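Local atomic coordinates of aerobactin synthase IucC (PDB entry 6CN7), a protein that catalyses the ATP-dependent attachment of a second N-acetyl-N-hydroxylysine to N-citryl-N-acetyl-N-hydroxylysine, yielding the siderophore aerobactin. Residues Y25-H30 with I540-L545; Q206-N211 with W217-V222; D252-Q257 with R261-A266; H412-Y417 with A531-F536. The protein carries 5 engineered substitutions. All blocks are in the same frame, centred on the assembly; numbering follows the deposited sequence.

Interaction 1: Y25-H30 with I540-L545; sequences YEQVFH and IIRVVL
Gln27 lays the flat end of its side chain over one face of the Arg542 guanidinium. The amide and guanidinium planes lie 12° apart, close to parallel, while the two chains themselves meet at about a right angle. The overlap is offset toward the rim: Gln27 NE2 sits 3.3 Å from Arg542 NH2, and Gln27 OE1 is 3.8 Å from Arg542 NE. Since NE2 and NH2 are both donors, their closeness reflects stacking of two planar groups and not a polar bond. Gln27 reaches this position with CG opposite its carbonyl carbon (chi1 -68°) and an extended chain beyond; Arg542 is likewise extended from CG to NE. Glu567 lies near both, taking a weak hydrogen bond from Gln27 NE2 and forming a long, weak ion pair with Arg542 NH1. Glu26 sits at the margin of the contact, its OE2 salt-bridged to Lys140. The contact lies at the surface, where the end of helix 4-25 meets the chain leaving strand 539-541. Gln27, with positive phi (70°), ends that helix in a Schellman motif, a common C-terminal helix cap.

Interaction 2: Q206-N211 with W217-V222; sequences QVWQDN and WLPLPV
A helix-loop-strand connection brings the end of helix 198-210 back beside strand 217-222, and Trp208 spans the gap between them. The axes of the short segments 206-210 and 217-222 come no closer than 11.6 Å, at 131° between their N-to-C directions, so a long side chain is needed to bridge them. Trp208 supplies it, with CG anti to its own backbone N (chi1 -178°), and presents the far edge of its six-membered ring to the strand. Trp217 O lies at this edge, near the ring plane, 3.4 Å from Trp208 CZ2. Trp208 CH2 reaches Trp217 CB at 3.6 Å and the backbone nitrogen Leu218 N at 3.7 Å. Farther round the rim, Trp208 CZ3 meets Pro219 CG obliquely at 4.0 Å, the two side chains crossing at about a right angle. This strand pairs antiparallel with strand 165-174 in the large antiparallel sheet of the IucA/IucC family region, and the indole also touches Ala172 of that neighbour and Leu247 of strand 244-250. The helix therefore packs against several strands at once. At its C-terminal end, both N-H groups of Asn211 converge on Val207 O: Asn211 ND2 donates to it over 2.8 Å, from above the carbonyl plane, while Asn211 N approaches the same oxygen from the opposite face.

Interaction 3: D252-Q257 with R261-A266; sequences DLWLAQ and RTLTNA
Leu255 and Thr264 exchange two backbone hydrogen bonds, Leu255 N to Thr264 O and Thr264 N to Leu255 O, both 2.7 Å. They form the hydrogen-bonded pair of an antiparallel beta hairpin, flanked by the non-hydrogen-bonded pairs Trp254-Asn265 and Ala256-Leu263. Gln257 N to Thr262 O and Ala266 N to Leu253 O extend the ladder at its two ends. Side chains add further bonds. Gln257, its chain extended beyond CG, crosses Thr264 at about a right angle and gives NE2 to Thr264 OG1 at 2.9 Å, with a weak second bond to Asp273. Near the other end, Asn265 ND2 donates almost straight (172°) to the anti side of Asp252 OD2 at 3.2 Å. That carboxylate also has a salt bridge to Arg268, while Asn265 OD1 accepts from the backbone N of Ser267 and Arg268, so both ends of the amide have partners. Outside the hairpin, strands 165-174 and 272-275 flank it in the sheet. On the face carrying Trp254, Ala256, Leu263 and Asn265, Leu263 CD2 meets Ala256 CB at 4.1 Å. Asn265 CB makes a CH-pi contact, lying 4.0 Å from the centroid of the Trp254 six-membered ring and 20° off its normal.

Interaction 4: H412-Y417 with A531-F536; sequences HLLCRY and ALFSLF
Phe533 leans on helix 395-417 from the turn after helix 527-532, meeting Leu414 and Cys415. At its base, Phe533 CB lies 3.9 Å from Cys415 SG. With CG opposite the carbonyl carbon, chi1 -63° carries the ring toward Leu414 and Cys415. Along one side, Phe533 CD2 approaches the backbone at Cys415 CA (3.8 Å), and Phe533 CE2 beyond it comes to 3.8 Å from Leu414 O. Leu414 covers one face of the ring: its CD2 is nearest Phe533 CD1 (3.9 Å) and its CD1 nearest Phe533 CE1 (3.8 Å). At the tip, Phe533 CZ is also near Leu414 CD1. Leu414 CG sits over the centre of that face, 3.9 Å from the ring centroid and only 6° off the normal, which establishes a CH-pi contact. Cys415 SG stands obliquely to the same ring, 5.0 Å from the centroid, in a sulfur-aromatic contact. Ala475 and Ile479 of helix 475-499 also touch Phe533. All three residues that touch are buried, and between the two segments the contact is apolar, with dispersion and weak CH-pi and sulfur-aromatic terms; a polar tie to the same helix comes from Tyr411 OH to Phe533 O.

From the N terminus, the chain leaves helix 4-25 at segment 25-30, and interaction 1 closes the longest loop by joining it to segment 540-545, some 510 residues on. The other three contacts fall within that span, and no two cross. Interactions 2 and 3 close short loops one after the other in the IucA/IucC family region; both reach the same antiparallel sheet, with centres 21 Å apart. Interaction 4 follows in series, bringing helix 395-417 to the end of helix 527-532 in the FhuF-like region. Its second segment ends three residues short of 540-545, although the centres of interactions 1 and 4 are 25 Å apart. Interactions 1 and 3 lie on opposite sides of the chain's centre.

Interaction 1: Y25-H30 with I540-L545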
loop_
_atom_site.group_PDB
_atom_site.type_symbol
_atom_site.label_atom_id
_atom_site.label_comp_id
_atom_site.label_asym_id
_atom_site.label_seq_id
_atom_site.Cartn_x
_atom_site.Cartn_y
_atom_site.Cartn_z
ATOM N N TYR A 25 3.337 35.679 -8.882
ATOM C CA TYR A 25 3.717 36.390 -7.668
ATOM C C TYR A 25 5.107 35.974 -7.203
ATOM O O TYR A 25 5.864 36.797 -6.682
ATOM C CB TYR A 25 2.681 36.137 -6.574
ATOM C CG TYR A 25 2.987 36.843 -5.277
ATOM C CD1 TYR A 25 2.954 38.226 -5.198
ATOM C CD2 TYR A 25 3.307 36.127 -4.131
ATOM C CE1 TYR A 25 3.235 38.878 -4.017
ATOM C CE2 TYR A 25 3.589 36.773 -2.944
ATOM C CZ TYR A 25 3.551 38.150 -2.893
ATOM O OH TYR A 25 3.830 38.802 -1.715
ATOM N N GLU A 26 5.456 34.701 -7.384
ATOM C CA GLU A 26 6.796 34.213 -7.079
ATOM C C GLU A 26 7.822 34.608 -8.134
ATOM O O GLU A 26 9.002 34.278 -7.978
ATOM C CB GLU A 26 6.776 32.690 -6.930
ATOM C CG GLU A 26 6.063 32.195 -5.682
ATOM C CD GLU A 26 6.765 32.614 -4.404
ATOM O OE1 GLU A 26 7.973 32.926 -4.462
ATOM O OE2 GLU A 26 6.109 32.634 -3.342
ATOM N N GLN A 27 7.404 35.290 -9.199
ATOM C CA GLN A 27 8.286 35.800 -10.245
ATOM C C GLN A 27 8.885 34.697 -11.110
ATOM O O GLN A 27 9.894 34.923 -11.787
ATOM C CB GLN A 27 9.405 36.668 -9.658
ATOM C CG GLN A 27 8.905 37.972 -9.060
ATOM C CD GLN A 27 10.027 38.856 -8.562
ATOM O OE1 GLN A 27 11.066 38.371 -8.108
ATOM N NE2 GLN A 27 9.829 40.167 -8.652
ATOM N N VAL A 28 8.287 33.502 -11.112
ATOM C CA VAL A 28 8.664 32.491 -12.095
ATOM C C VAL A 28 8.469 33.036 -13.502
ATOM O O VAL A 28 9.238 32.717 -14.418
ATOM C CB VAL A 28 7.853 31.200 -11.862
ATOM C CG1 VAL A 28 8.128 30.173 -12.958
ATOM C CG2 VAL A 28 8.180 30.621 -10.492
ATOM N N PHE A 29 7.439 33.853 -13.699
ATOM C CA PHE A 29 7.246 34.600 -14.932
ATOM C C PHE A 29 6.474 35.868 -14.590
ATOM O O PHE A 29 5.945 36.014 -13.486
ATOM C CB PHE A 29 6.520 33.759 -15.989
ATOM C CG PHE A 29 5.438 32.880 -15.432
ATOM C CD1 PHE A 29 4.305 33.431 -14.861
ATOM C CD2 PHE A 29 5.546 31.499 -15.494
ATOM C CE1 PHE A 29 3.307 32.624 -14.351
ATOM C CE2 PHE A 29 4.549 30.688 -14.986
ATOM C CZ PHE A 29 3.429 31.250 -14.415
ATOM N N HIS A 30 6.417 36.793 -15.547
ATOM C CA HIS A 30 5.823 38.107 -15.326
ATOM C C HIS A 30 4.681 38.332 -16.304
ATOM O O HIS A 30 4.865 38.215 -17.522
ATOM C CB HIS A 30 6.869 39.213 -15.475
ATOM C CG HIS A 30 7.953 39.164 -14.443
ATOM N ND1 HIS A 30 9.035 38.316 -14.539
ATOM C CD2 HIS A 30 8.118 39.856 -13.291
ATOM C CE1 HIS A 30 9.822 38.490 -13.492
ATOM N NE2 HIS A 30 9.288 39.418 -12.720
ATOM N N ILE A 540 9.748 44.325 2.026
ATOM C CA ILE A 540 9.784 43.005 2.642
ATOM C C ILE A 540 10.772 42.156 1.856
ATOM O O ILE A 540 10.759 42.167 0.619
ATOM C CB ILE A 540 8.390 42.349 2.669
ATOM C CG1 ILE A 540 7.453 43.134 3.592
ATOM C CG2 ILE A 540 8.484 40.890 3.127
ATOM C CD1 ILE A 540 6.000 42.706 3.506
ATOM N N ILE A 541 11.630 41.433 2.569
ATOM C CA ILE A 541 12.613 40.566 1.931
ATOM C C ILE A 541 11.914 39.318 1.410
ATOM O O ILE A 541 11.000 38.783 2.049
ATOM C CB ILE A 541 13.741 40.216 2.918
ATOM C CG1 ILE A 541 14.474 41.492 3.350
ATOM C CG2 ILE A 541 14.717 39.218 2.293
ATOM C CD1 ILE A 541 15.486 41.288 4.464
ATOM N N ARG A 542 12.339 38.854 0.240
ATOM C CA ARG A 542 11.720 37.709 -0.410
ATOM C C ARG A 542 12.422 36.409 -0.032
ATOM O O ARG A 542 13.571 36.396 0.417
ATOM C CB ARG A 542 11.752 37.869 -1.929
ATOM C CG ARG A 542 10.552 38.571 -2.539
ATOM C CD ARG A 542 10.680 38.541 -4.048
ATOM N NE ARG A 542 9.543 39.128 -4.760
ATOM C CZ ARG A 542 9.445 40.406 -5.112
ATOM N NH1 ARG A 542 10.409 41.271 -4.818
ATOM N NH2 ARG A 542 8.371 40.830 -5.765
ATOM N N VAL A 543 11.706 35.307 -0.232
ATOM C CA VAL A 543 12.285 33.969 -0.166
ATOM C C VAL A 543 12.750 33.594 -1.566
ATOM O O VAL A 543 11.961 33.621 -2.518
ATOM C CB VAL A 543 11.268 32.948 0.368
ATOM C CG1 VAL A 543 11.876 31.545 0.412
ATOM C CG2 VAL A 543 10.773 33.362 1.748
ATOM N N VAL A 544 14.031 33.252 -1.695
ATOM C CA VAL A 544 14.597 32.858 -2.983
ATOM C C VAL A 544 13.756 31.745 -3.593
ATOM O O VAL A 544 13.087 30.991 -2.877
ATOM C CB VAL A 544 16.066 32.418 -2.834
ATOM N N LEU A 545 13.789 31.630 -4.920
ATOM C CA LEU A 545 12.998 30.618 -5.610
ATOM C C LEU A 545 13.749 29.296 -5.685
ATOM O O LEU A 545 13.652 28.582 -6.687
ATOM C CB LEU A 545 12.631 31.090 -7.020
#

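Interaction 2: Q206-N211 with W217-V222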
loop_
_atom_site.group_PDB
_atom_site.type_symbol
_atom_site.label_atom_id
_atom_site.label_comp_id
_atom_site.label_asym_id
_atom_site.label_seq_id
_atom_site.Cartn_x
_atom_site.Cartn_y
_atom_site.Cartn_z
ATOM N N GLN A 206 -9.667 -8.634 26.142
ATOM C CA GLN A 206 -9.771 -10.061 25.852
ATOM C C GLN A 206 -8.672 -10.499 24.892
ATOM O O GLN A 206 -7.961 -11.479 25.146
ATOM C CB GLN A 206 -11.153 -10.379 25.276
ATOM C CG GLN A 206 -11.383 -11.856 24.979
ATOM C CD GLN A 206 -11.417 -12.707 26.236
ATOM O OE1 GLN A 206 -12.144 -12.408 27.184
ATOM N NE2 GLN A 206 -10.626 -13.775 26.250
ATOM N N VAL A 207 -8.517 -9.781 23.777
ATOM C CA VAL A 207 -7.430 -10.077 22.848
ATOM C C VAL A 207 -6.085 -9.879 23.534
ATOM O O VAL A 207 -5.129 -10.627 23.294
ATOM C CB VAL A 207 -7.554 -9.203 21.585
ATOM C CG1 VAL A 207 -6.420 -9.500 20.607
ATOM C CG2 VAL A 207 -8.906 -9.414 20.918
ATOM N N TRP A 208 -5.992 -8.865 24.398
ATOM C CA TRP A 208 -4.755 -8.614 25.130
ATOM C C TRP A 208 -4.322 -9.845 25.917
ATOM O O TRP A 208 -3.139 -10.208 25.916
ATOM C CB TRP A 208 -4.947 -7.413 26.058
ATOM C CG TRP A 208 -3.735 -7.023 26.846
ATOM C CD1 TRP A 208 -3.384 -7.475 28.083
ATOM C CD2 TRP A 208 -2.723 -6.084 26.459
ATOM N NE1 TRP A 208 -2.212 -6.881 28.490
ATOM C CE2 TRP A 208 -1.787 -6.023 27.510
ATOM C CE3 TRP A 208 -2.516 -5.292 25.325
ATOM C CZ2 TRP A 208 -0.660 -5.204 27.461
ATOM C CZ3 TRP A 208 -1.396 -4.479 25.277
ATOM C CH2 TRP A 208 -0.483 -4.441 26.338
ATOM N N GLN A 209 -5.268 -10.505 26.590
ATOM C CA GLN A 209 -4.950 -11.718 27.336
ATOM C C GLN A 209 -4.826 -12.933 26.426
ATOM O O GLN A 209 -4.052 -13.849 26.726
ATOM C CB GLN A 209 -6.017 -11.974 28.402
ATOM N N ASP A 210 -5.573 -12.963 25.317
ATOM C CA ASP A 210 -5.488 -14.096 24.400
ATOM C C ASP A 210 -4.098 -14.218 23.788
ATOM O O ASP A 210 -3.656 -15.328 23.472
ATOM C CB ASP A 210 -6.541 -13.963 23.300
ATOM C CG ASP A 210 -7.957 -14.044 23.834
ATOM O OD1 ASP A 210 -8.159 -14.674 24.894
ATOM O OD2 ASP A 210 -8.869 -13.478 23.194
ATOM N N ASN A 211 -3.403 -13.099 23.606
ATOM C CA ASN A 211 -2.031 -13.106 23.119
ATOM C C ASN A 211 -1.012 -13.278 24.241
ATOM O O ASN A 211 0.194 -13.197 23.985
ATOM C CB ASN A 211 -1.740 -11.817 22.343
ATOM C CG ASN A 211 -2.453 -11.770 21.004
ATOM O OD1 ASN A 211 -1.919 -12.215 19.988
ATOM N ND2 ASN A 211 -3.664 -11.227 20.995
ATOM N N TRP A 217 3.882 -5.072 28.735
ATOM C CA TRP A 217 3.578 -4.562 27.408
ATOM C C TRP A 217 2.645 -3.363 27.510
ATOM O O TRP A 217 1.879 -3.231 28.468
ATOM C CB TRP A 217 2.934 -5.647 26.537
ATOM C CG TRP A 217 3.850 -6.794 26.229
ATOM C CD1 TRP A 217 4.130 -7.861 27.034
ATOM C CD2 TRP A 217 4.600 -6.995 25.023
ATOM N NE1 TRP A 217 5.011 -8.709 26.407
ATOM C CE2 TRP A 217 5.316 -8.199 25.172
ATOM C CE3 TRP A 217 4.739 -6.271 23.835
ATOM C CZ2 TRP A 217 6.155 -8.697 24.177
ATOM C CZ3 TRP A 217 5.573 -6.766 22.850
ATOM C CH2 TRP A 217 6.270 -7.967 23.028
ATOM N N LEU A 218 2.712 -2.492 26.506
ATOM C CA LEU A 218 1.898 -1.287 26.463
ATOM C C LEU A 218 1.163 -1.193 25.134
ATOM O O LEU A 218 1.702 -1.592 24.099
ATOM C CB LEU A 218 2.754 -0.025 26.652
ATOM C CG LEU A 218 3.394 0.161 28.026
ATOM C CD1 LEU A 218 4.210 1.443 28.045
ATOM C CD2 LEU A 218 2.342 0.179 29.123
ATOM N N PRO A 219 -0.060 -0.659 25.126
ATOM C CA PRO A 219 -0.754 -0.445 23.850
ATOM C C PRO A 219 -0.220 0.769 23.110
ATOM O O PRO A 219 0.006 1.833 23.693
ATOM C CB PRO A 219 -2.217 -0.233 24.267
ATOM C CG PRO A 219 -2.295 -0.639 25.699
ATOM C CD PRO A 219 -0.948 -0.385 26.266
ATOM N N LEU A 220 -0.025 0.601 21.804
ATOM C CA LEU A 220 0.385 1.688 20.923
ATOM C C LEU A 220 -0.629 1.815 19.795
ATOM O O LEU A 220 -0.768 0.874 18.995
ATOM C CB LEU A 220 1.785 1.440 20.354
ATOM C CG LEU A 220 2.281 2.469 19.333
ATOM C CD1 LEU A 220 2.407 3.849 19.960
ATOM C CD2 LEU A 220 3.605 2.031 18.726
ATOM N N PRO A 221 -1.365 2.920 19.684
ATOM C CA PRO A 221 -2.241 3.095 18.522
ATOM C C PRO A 221 -1.441 3.429 17.274
ATOM O O PRO A 221 -0.333 3.967 17.341
ATOM C CB PRO A 221 -3.150 4.257 18.933
ATOM C CG PRO A 221 -2.348 5.026 19.914
ATOM C CD PRO A 221 -1.519 4.016 20.657
ATOM N N VAL A 222 -2.020 3.096 16.122
ATOM C CA VAL A 222 -1.371 3.296 14.833
ATOM C C VAL A 222 -2.427 3.702 13.817
ATOM O O VAL A 222 -3.505 3.100 13.761
ATOM C CB VAL A 222 -0.634 2.028 14.358
ATOM C CG1 VAL A 222 -0.035 2.238 12.974
ATOM C CG2 VAL A 222 0.448 1.630 15.353
#

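Interaction 3: D252-Q257 with R261-A266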
loop_
_atom_site.group_PDB
_atom_site.type_symbol
_atom_site.label_atom_id
_atom_site.label_comp_id
_atom_site.label_asym_id
_atom_site.label_seq_id
_atom_site.Cartn_x
_atom_site.Cartn_y
_atom_site.Cartn_z
ATOM N N ASP A 252 -13.123 3.876 19.021
ATOM C CA ASP A 252 -13.961 4.893 18.412
ATOM C C ASP A 252 -13.513 5.191 16.985
ATOM O O ASP A 252 -12.445 4.776 16.531
ATOM C CB ASP A 252 -13.925 6.173 19.247
ATOM C CG ASP A 252 -14.570 5.996 20.605
ATOM O OD1 ASP A 252 -15.426 5.096 20.743
ATOM O OD2 ASP A 252 -14.219 6.750 21.536
ATOM N N LEU A 253 -14.360 5.937 16.278
ATOM C CA LEU A 253 -14.084 6.373 14.920
ATOM C C LEU A 253 -13.442 7.751 14.945
ATOM O O LEU A 253 -13.872 8.635 15.693
ATOM C CB LEU A 253 -15.376 6.406 14.102
ATOM C CG LEU A 253 -16.072 5.065 13.867
ATOM C CD1 LEU A 253 -17.419 5.271 13.185
ATOM C CD2 LEU A 253 -15.193 4.144 13.035
ATOM N N TRP A 254 -12.414 7.933 14.122
ATOM C CA TRP A 254 -11.628 9.156 14.121
ATOM C C TRP A 254 -11.760 9.868 12.780
ATOM O O TRP A 254 -12.012 9.244 11.747
ATOM C CB TRP A 254 -10.154 8.860 14.416
ATOM C CG TRP A 254 -9.928 8.388 15.821
ATOM C CD1 TRP A 254 -10.019 7.107 16.278
ATOM C CD2 TRP A 254 -9.586 9.195 16.954
ATOM N NE1 TRP A 254 -9.749 7.064 17.623
ATOM C CE2 TRP A 254 -9.481 8.334 18.062
ATOM C CE3 TRP A 254 -9.356 10.561 17.137
ATOM C CZ2 TRP A 254 -9.157 8.792 19.336
ATOM C CZ3 TRP A 254 -9.036 11.015 18.401
ATOM C CH2 TRP A 254 -8.937 10.133 19.485
ATOM N N LEU A 255 -11.567 11.184 12.813
ATOM C CA LEU A 255 -11.757 12.049 11.658
ATOM C C LEU A 255 -10.503 12.888 11.476
ATOM O O LEU A 255 -9.980 13.445 12.446
ATOM C CB LEU A 255 -12.986 12.941 11.854
ATOM C CG LEU A 255 -13.293 14.003 10.802
ATOM C CD1 LEU A 255 -13.760 13.357 9.512
ATOM C CD2 LEU A 255 -14.338 14.963 11.340
ATOM N N ALA A 256 -10.022 12.979 10.238
ATOM C CA ALA A 256 -8.777 13.680 9.961
ATOM C C ALA A 256 -8.991 15.187 9.939
ATOM O O ALA A 256 -10.020 15.679 9.467
ATOM C CB ALA A 256 -8.194 13.223 8.624
ATOM N N GLN A 257 -8.007 15.917 10.458
ATOM C CA GLN A 257 -7.983 17.367 10.368
ATOM C C GLN A 257 -7.200 17.790 9.126
ATOM O O GLN A 257 -6.694 16.962 8.364
ATOM C CB GLN A 257 -7.368 17.973 11.630
ATOM C CG GLN A 257 -8.082 17.612 12.924
ATOM C CD GLN A 257 -7.403 18.212 14.143
ATOM O OE1 GLN A 257 -6.469 19.005 14.021
ATOM N NE2 GLN A 257 -7.867 17.833 15.328
ATOM N N ARG A 261 -2.281 14.313 10.052
ATOM C CA ARG A 261 -1.741 13.449 11.096
ATOM C C ARG A 261 -2.492 13.581 12.413
ATOM O O ARG A 261 -2.462 12.646 13.221
ATOM C CB ARG A 261 -0.263 13.757 11.332
ATOM C CG ARG A 261 0.678 13.263 10.239
ATOM C CD ARG A 261 2.119 13.583 10.594
ATOM N NE ARG A 261 2.510 12.967 11.860
ATOM C CZ ARG A 261 3.575 13.318 12.574
ATOM N NH1 ARG A 261 4.372 14.294 12.156
ATOM N NH2 ARG A 261 3.843 12.694 13.714
ATOM N N THR A 262 -3.155 14.707 12.649
ATOM C CA THR A 262 -3.909 14.930 13.876
ATOM C C THR A 262 -5.380 14.625 13.620
ATOM O O THR A 262 -5.970 15.148 12.669
ATOM C CB THR A 262 -3.738 16.368 14.372
ATOM O OG1 THR A 262 -2.343 16.659 14.517
ATOM C CG2 THR A 262 -4.430 16.559 15.715
ATOM N N LEU A 263 -5.964 13.785 14.471
ATOM C CA LEU A 263 -7.316 13.285 14.272
ATOM C C LEU A 263 -8.233 13.755 15.394
ATOM O O LEU A 263 -7.815 13.896 16.548
ATOM C CB LEU A 263 -7.331 11.753 14.218
ATOM C CG LEU A 263 -6.255 11.080 13.365
ATOM C CD1 LEU A 263 -6.344 9.572 13.524
ATOM C CD2 LEU A 263 -6.385 11.478 11.905
ATOM N N THR A 264 -9.494 13.990 15.040
ATOM C CA THR A 264 -10.536 14.334 15.994
ATOM C C THR A 264 -11.442 13.129 16.208
ATOM O O THR A 264 -11.764 12.406 15.259
ATOM C CB THR A 264 -11.360 15.528 15.502
ATOM O OG1 THR A 264 -10.505 16.665 15.335
ATOM C CG2 THR A 264 -12.465 15.876 16.495
ATOM N N ASN A 265 -11.848 12.912 17.457
ATOM C CA ASN A 265 -12.732 11.801 17.785
ATOM C C ASN A 265 -14.156 12.159 17.378
ATOM O O ASN A 265 -14.731 13.126 17.891
ATOM C CB ASN A 265 -12.660 11.482 19.277
ATOM C CG ASN A 265 -13.326 10.165 19.625
ATOM O OD1 ASN A 265 -14.358 9.808 19.058
ATOM N ND2 ASN A 265 -12.732 9.432 20.556
ATOM N N ALA A 266 -14.725 11.382 16.454
ATOM C CA ALA A 266 -16.072 11.638 15.963
ATOM C C ALA A 266 -17.142 10.868 16.722
ATOM O O ALA A 266 -18.320 11.234 16.641
ATOM C CB ALA A 266 -16.165 11.291 14.474
#

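Interaction 4: H412-Y417 with A531-F536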
loop_
_atom_site.group_PDB
_atom_site.type_symbol
_atom_site.label_atom_id
_atom_site.label_comp_id
_atom_site.label_asym_id
_atom_site.label_seq_id
_atom_site.Cartn_x
_atom_site.Cartn_y
_atom_site.Cartn_z
ATOM N N HIS A 412 3.607 40.390 20.222
ATOM C CA HIS A 412 4.088 40.641 21.577
ATOM C C HIS A 412 4.975 39.501 22.061
ATOM O O HIS A 412 6.048 39.731 22.630
ATOM C CB HIS A 412 2.901 40.842 22.521
ATOM C CG HIS A 412 3.288 41.016 23.956
ATOM N ND1 HIS A 412 3.958 42.127 24.419
ATOM C CD2 HIS A 412 3.090 40.221 25.034
ATOM C CE1 HIS A 412 4.160 42.009 25.718
ATOM N NE2 HIS A 412 3.644 40.861 26.115
ATOM N N LEU A 413 4.537 38.257 21.849
ATOM C CA LEU A 413 5.368 37.111 22.198
ATOM C C LEU A 413 6.755 37.231 21.578
ATOM O O LEU A 413 7.767 36.947 22.231
ATOM C CB LEU A 413 4.686 35.818 21.744
ATOM C CG LEU A 413 5.395 34.501 22.079
ATOM C CD1 LEU A 413 5.534 34.320 23.582
ATOM C CD2 LEU A 413 4.645 33.327 21.470
ATOM N N LEU A 414 6.822 37.674 20.319
ATOM C CA LEU A 414 8.106 37.783 19.631
ATOM C C LEU A 414 8.965 38.895 20.221
ATOM O O LEU A 414 10.132 38.675 20.566
ATOM C CB LEU A 414 7.875 38.021 18.137
ATOM C CG LEU A 414 9.113 38.383 17.307
ATOM C CD1 LEU A 414 10.150 37.275 17.373
ATOM C CD2 LEU A 414 8.728 38.676 15.866
ATOM N N CYS A 415 8.408 40.102 20.341
ATOM C CA CYS A 415 9.223 41.255 20.713
ATOM C C CYS A 415 9.661 41.206 22.169
ATOM O O CYS A 415 10.736 41.718 22.503
ATOM C CB CYS A 415 8.456 42.544 20.437
ATOM S SG CYS A 415 8.039 42.766 18.701
ATOM N N ARG A 416 8.855 40.609 23.047
ATOM C CA ARG A 416 9.183 40.562 24.467
ATOM C C ARG A 416 10.011 39.337 24.832
ATOM O O ARG A 416 10.959 39.445 25.616
ATOM C CB ARG A 416 7.900 40.585 25.299
ATOM C CG ARG A 416 8.097 40.355 26.807
ATOM C CD ARG A 416 7.807 41.610 27.595
ATOM N NE ARG A 416 7.861 41.392 29.042
ATOM C CZ ARG A 416 6.807 41.355 29.849
ATOM N NH1 ARG A 416 5.577 41.532 29.378
ATOM N NH2 ARG A 416 6.980 41.152 31.150
ATOM N N TYR A 417 9.675 38.175 24.276
ATOM C CA TYR A 417 10.308 36.922 24.659
ATOM C C TYR A 417 11.191 36.335 23.565
ATOM O O TYR A 417 11.773 35.266 23.767
ATOM C CB TYR A 417 9.235 35.904 25.058
ATOM C CG TYR A 417 8.339 36.382 26.177
ATOM C CD1 TYR A 417 8.787 36.394 27.489
ATOM C CD2 TYR A 417 7.048 36.822 25.921
ATOM C CE1 TYR A 417 7.979 36.834 28.518
ATOM C CE2 TYR A 417 6.228 37.259 26.943
ATOM C CZ TYR A 417 6.701 37.264 28.239
ATOM O OH TYR A 417 5.892 37.701 29.261
ATOM N N ALA A 531 12.045 48.324 17.125
ATOM C CA ALA A 531 12.986 48.624 16.052
ATOM C C ALA A 531 13.673 47.353 15.569
ATOM O O ALA A 531 13.954 47.202 14.374
ATOM C CB ALA A 531 14.020 49.644 16.525
ATOM N N LEU A 532 13.945 46.427 16.487
ATOM C CA LEU A 532 14.599 45.175 16.122
ATOM C C LEU A 532 13.669 44.263 15.334
ATOM O O LEU A 532 14.138 43.467 14.512
ATOM C CB LEU A 532 15.096 44.474 17.387
ATOM C CG LEU A 532 15.921 43.200 17.208
ATOM C CD1 LEU A 532 17.244 43.497 16.521
ATOM C CD2 LEU A 532 16.153 42.544 18.558
ATOM N N PHE A 533 12.358 44.359 15.569
ATOM C CA PHE A 533 11.383 43.554 14.841
ATOM C C PHE A 533 10.367 44.441 14.131
ATOM O O PHE A 533 9.164 44.344 14.398
ATOM C CB PHE A 533 10.642 42.607 15.791
ATOM C CG PHE A 533 11.522 41.596 16.463
ATOM C CD1 PHE A 533 12.109 40.573 15.738
ATOM C CD2 PHE A 533 11.737 41.652 17.829
ATOM C CE1 PHE A 533 12.912 39.635 16.360
ATOM C CE2 PHE A 533 12.536 40.718 18.459
ATOM C CZ PHE A 533 13.125 39.708 17.725
ATOM N N SER A 534 10.827 45.300 13.225
ATOM C CA SER A 534 9.953 46.305 12.632
ATOM C C SER A 534 9.099 45.697 11.528
ATOM O O SER A 534 9.613 45.021 10.629
ATOM C CB SER A 534 10.771 47.467 12.077
ATOM O OG SER A 534 9.953 48.334 11.312
ATOM N N LEU A 535 7.793 45.944 11.597
ATOM C CA LEU A 535 6.854 45.531 10.565
ATOM C C LEU A 535 6.516 46.661 9.604
ATOM O O LEU A 535 5.620 46.502 8.769
ATOM C CB LEU A 535 5.569 45.000 11.205
ATOM C CG LEU A 535 5.721 43.781 12.116
ATOM C CD1 LEU A 535 4.429 43.535 12.879
ATOM C CD2 LEU A 535 6.111 42.554 11.305
ATOM N N PHE A 536 7.213 47.795 9.695
ATOM C CA PHE A 536 6.896 48.973 8.895
ATOM C C PHE A 536 8.071 49.430 8.036
ATOM O O PHE A 536 8.092 50.580 7.588
ATOM C CB PHE A 536 6.423 50.109 9.802
ATOM C CG PHE A 536 5.142 49.806 10.523
ATOM C CD1 PHE A 536 5.156 49.163 11.750
ATOM C CD2 PHE A 536 3.921 50.151 9.967
ATOM C CE1 PHE A 536 3.978 48.878 12.411
ATOM C CE2 PHE A 536 2.743 49.870 10.623
ATOM C CZ PHE A 536 2.769 49.232 11.847
#